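Major capsid protein (Paramecium bursaria Chlorella virus 1, PDB 5TIP) self-assembles into trimers that build the large icosahedral capsid of the virus and carries N-linked glycans. Local coordinates at residues Val95-Gly100 / His170-Tyr175. Sequence-based numbering, arbitrary orientation.
Sequences VELEIG and HEVKLY
Glu96 to Ile99 and Val172 to Tyr175 pair as antiparallel neighbours in the middle of the four-stranded sheet 54-58, 172-178, 92-99, 102-108; the short strand axes lie 4.7 Å apart and run at 164°. Two hydrogen-bonded pairs fix the register. Glu96 and Tyr175 exchange N-H...O bonds, and so do Glu98 and Lys173, where Lys173 N reaches Glu98 O at 2.8 Å with 166° at the hydrogen. One further backbone bond, Gly100 N to Glu171 O, carries the pairing into the turn after Ile99. Gly100, in a positive-phi conformation that favours glycine, lays its CA over one face of the His170 ring, 3.6 Å from the centroid, a CH-pi contact.

Side chains alternate between the two faces. On the buried one, Leu97 CD1 meets Leu174 CD2 at 3.9 Å and also reaches Val172 CG1, while Ile99 and Val172 lie side by side; Phe153 and Phe154 of helix 153-156 and Leu164 and Leu167 pack against this apolar layer. The partly exposed face is polar. With CG beside its backbone N (chi1 -66°), the Tyr175 ring stands off the sheet and leans back toward Lys173, and its edge meets Glu98 CB in plane. Tyr175 OH donates to Glu98 OE2 at 3.2 Å, approaching from above the carboxylate plane, and accepts from Lys173 NZ at 2.9 Å. A water lies between Glu98 OE2 and Glu171 O, though its approach to OE2 is unusually short. Glu96, crossing the Tyr175 ring obliquely, turns its OE2 to a salt bridge with Arg103 on strand 102-108. One apolar and one polar face suit a sheet of a beta-sandwich, here in the N-terminal jelly roll of the double jelly-roll capsid proteins of large DNA viruses.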
loop_
_atom_site.group_PDB
_atom_site.type_symbol
_atom_site.label_atom_id
_atom_site.label_comp_id
_atom_site.label_asym_id
_atom_site.label_seq_id
_atom_site.Cartn_x
_atom_site.Cartn_y
_atom_site.Cartn_z
ATOM N N VAL A 95 -9.576 3.339 26.967
ATOM C CA VAL A 95 -9.620 1.913 27.266
ATOM C C VAL A 95 -8.336 1.542 27.996
ATOM O O VAL A 95 -7.240 1.923 27.575
ATOM C CB VAL A 95 -9.806 1.062 25.992
ATOM C CG1 VAL A 95 -8.822 1.482 24.909
ATOM C CG2 VAL A 95 -9.674 -0.420 26.309
ATOM N N GLU A 96 -8.477 0.825 29.109
ATOM C CA GLU A 96 -7.367 0.475 29.984
ATOM C C GLU A 96 -7.217 -1.038 30.046
ATOM O O GLU A 96 -8.202 -1.754 30.252
ATOM C CB GLU A 96 -7.591 1.040 31.389
ATOM C CG GLU A 96 -6.483 0.733 32.378
ATOM C CD GLU A 96 -6.813 1.222 33.772
ATOM O OE1 GLU A 96 -7.938 1.728 33.973
ATOM O OE2 GLU A 96 -5.955 1.097 34.669
ATOM N N LEU A 97 -5.990 -1.519 29.865
ATOM C CA LEU A 97 -5.674 -2.938 29.963
ATOM C C LEU A 97 -5.073 -3.228 31.333
ATOM O O LEU A 97 -4.135 -2.548 31.760
ATOM C CB LEU A 97 -4.706 -3.360 28.858
ATOM C CG LEU A 97 -4.200 -4.801 28.956
ATOM C CD1 LEU A 97 -5.337 -5.781 28.708
ATOM C CD2 LEU A 97 -3.054 -5.041 27.989
ATOM N N GLU A 98 -5.613 -4.237 32.016
ATOM C CA GLU A 98 -5.215 -4.567 33.380
ATOM C C GLU A 98 -4.978 -6.065 33.509
ATOM O O GLU A 98 -5.816 -6.865 33.084
ATOM C CB GLU A 98 -6.290 -4.120 34.376
ATOM C CG GLU A 98 -5.981 -4.450 35.823
ATOM C CD GLU A 98 -7.135 -4.119 36.750
ATOM O OE1 GLU A 98 -7.359 -2.920 37.023
ATOM O OE2 GLU A 98 -7.825 -5.060 37.199
ATOM N N ILE A 99 -3.843 -6.436 34.099
ATOM C CA ILE A 99 -3.505 -7.828 34.386
ATOM C C ILE A 99 -3.223 -7.949 35.877
ATOM O O ILE A 99 -2.286 -7.323 36.389
ATOM C CB ILE A 99 -2.301 -8.319 33.568
ATOM C CG1 ILE A 99 -2.607 -8.283 32.069
ATOM C CG2 ILE A 99 -1.898 -9.720 34.004
ATOM C CD1 ILE A 99 -1.441 -8.717 31.204
ATOM N N GLY A 100 -4.024 -8.756 36.567
ATOM C CA GLY A 100 -3.819 -8.971 37.991
ATOM C C GLY A 100 -3.932 -7.708 38.813
ATOM O O GLY A 100 -3.198 -7.540 39.795
ATOM N N HIS A 170 -4.078 -14.509 37.761
ATOM C CA HIS A 170 -4.245 -13.094 37.469
ATOM C C HIS A 170 -5.393 -12.904 36.494
ATOM O O HIS A 170 -5.512 -13.633 35.503
ATOM C CB HIS A 170 -2.964 -12.479 36.895
ATOM C CG HIS A 170 -2.037 -11.938 37.938
ATOM N ND1 HIS A 170 -0.899 -11.224 37.627
ATOM C CD2 HIS A 170 -2.084 -12.000 39.290
ATOM C CE1 HIS A 170 -0.285 -10.872 38.742
ATOM N NE2 HIS A 170 -0.982 -11.332 39.765
ATOM N N GLU A 171 -6.234 -11.914 36.781
ATOM C CA GLU A 171 -7.377 -11.596 35.944
ATOM C C GLU A 171 -6.994 -10.534 34.921
ATOM O O GLU A 171 -6.313 -9.557 35.248
ATOM C CB GLU A 171 -8.543 -11.101 36.802
ATOM C CG GLU A 171 -9.145 -12.163 37.715
ATOM C CD GLU A 171 -10.145 -11.588 38.704
ATOM O OE1 GLU A 171 -10.313 -10.350 38.732
ATOM O OE2 GLU A 171 -10.763 -12.373 39.455
ATOM N N VAL A 172 -7.431 -10.733 33.682
ATOM C CA VAL A 172 -7.228 -9.763 32.613
ATOM C C VAL A 172 -8.531 -9.002 32.422
ATOM O O VAL A 172 -9.577 -9.604 32.154
ATOM C CB VAL A 172 -6.782 -10.442 31.309
ATOM C CG1 VAL A 172 -6.589 -9.405 30.216
ATOM C CG2 VAL A 172 -5.499 -11.221 31.534
ATOM N N LYS A 173 -8.474 -7.680 32.561
ATOM C CA LYS A 173 -9.667 -6.852 32.497
ATOM C C LYS A 173 -9.445 -5.667 31.567
ATOM O O LYS A 173 -8.322 -5.186 31.399
ATOM C CB LYS A 173 -10.077 -6.354 33.890
ATOM C CG LYS A 173 -10.493 -7.467 34.838
ATOM C CD LYS A 173 -11.076 -6.911 36.125
ATOM C CE LYS A 173 -12.372 -6.168 35.855
ATOM N NZ LYS A 173 -12.926 -5.551 37.091
ATOM N N LEU A 174 -10.541 -5.202 30.971
ATOM C CA LEU A 174 -10.562 -4.000 30.148
ATOM C C LEU A 174 -11.557 -3.021 30.748
ATOM O O LEU A 174 -12.688 -3.401 31.064
ATOM C CB LEU A 174 -10.948 -4.320 28.702
ATOM C CG LEU A 174 -9.964 -5.137 27.869
ATOM C CD1 LEU A 174 -10.633 -5.608 26.593
ATOM C CD2 LEU A 174 -8.729 -4.311 27.557
ATOM N N TYR A 175 -11.138 -1.770 30.910
ATOM C CA TYR A 175 -11.978 -0.725 31.485
ATOM C C TYR A 175 -12.267 0.311 30.406
ATOM O O TYR A 175 -11.358 1.012 29.952
ATOM C CB TYR A 175 -11.297 -0.088 32.695
ATOM C CG TYR A 175 -11.142 -1.042 33.854
ATOM C CD1 TYR A 175 -12.160 -1.211 34.785
ATOM C CD2 TYR A 175 -9.982 -1.787 34.011
ATOM C CE1 TYR A 175 -12.021 -2.091 35.842
ATOM C CE2 TYR A 175 -9.834 -2.667 35.062
ATOM C CZ TYR A 175 -10.855 -2.816 35.975
ATOM O OH TYR A 175 -10.706 -3.693 37.025
HETATM O O HOH W 1 -7.191 -7.505 36.977
#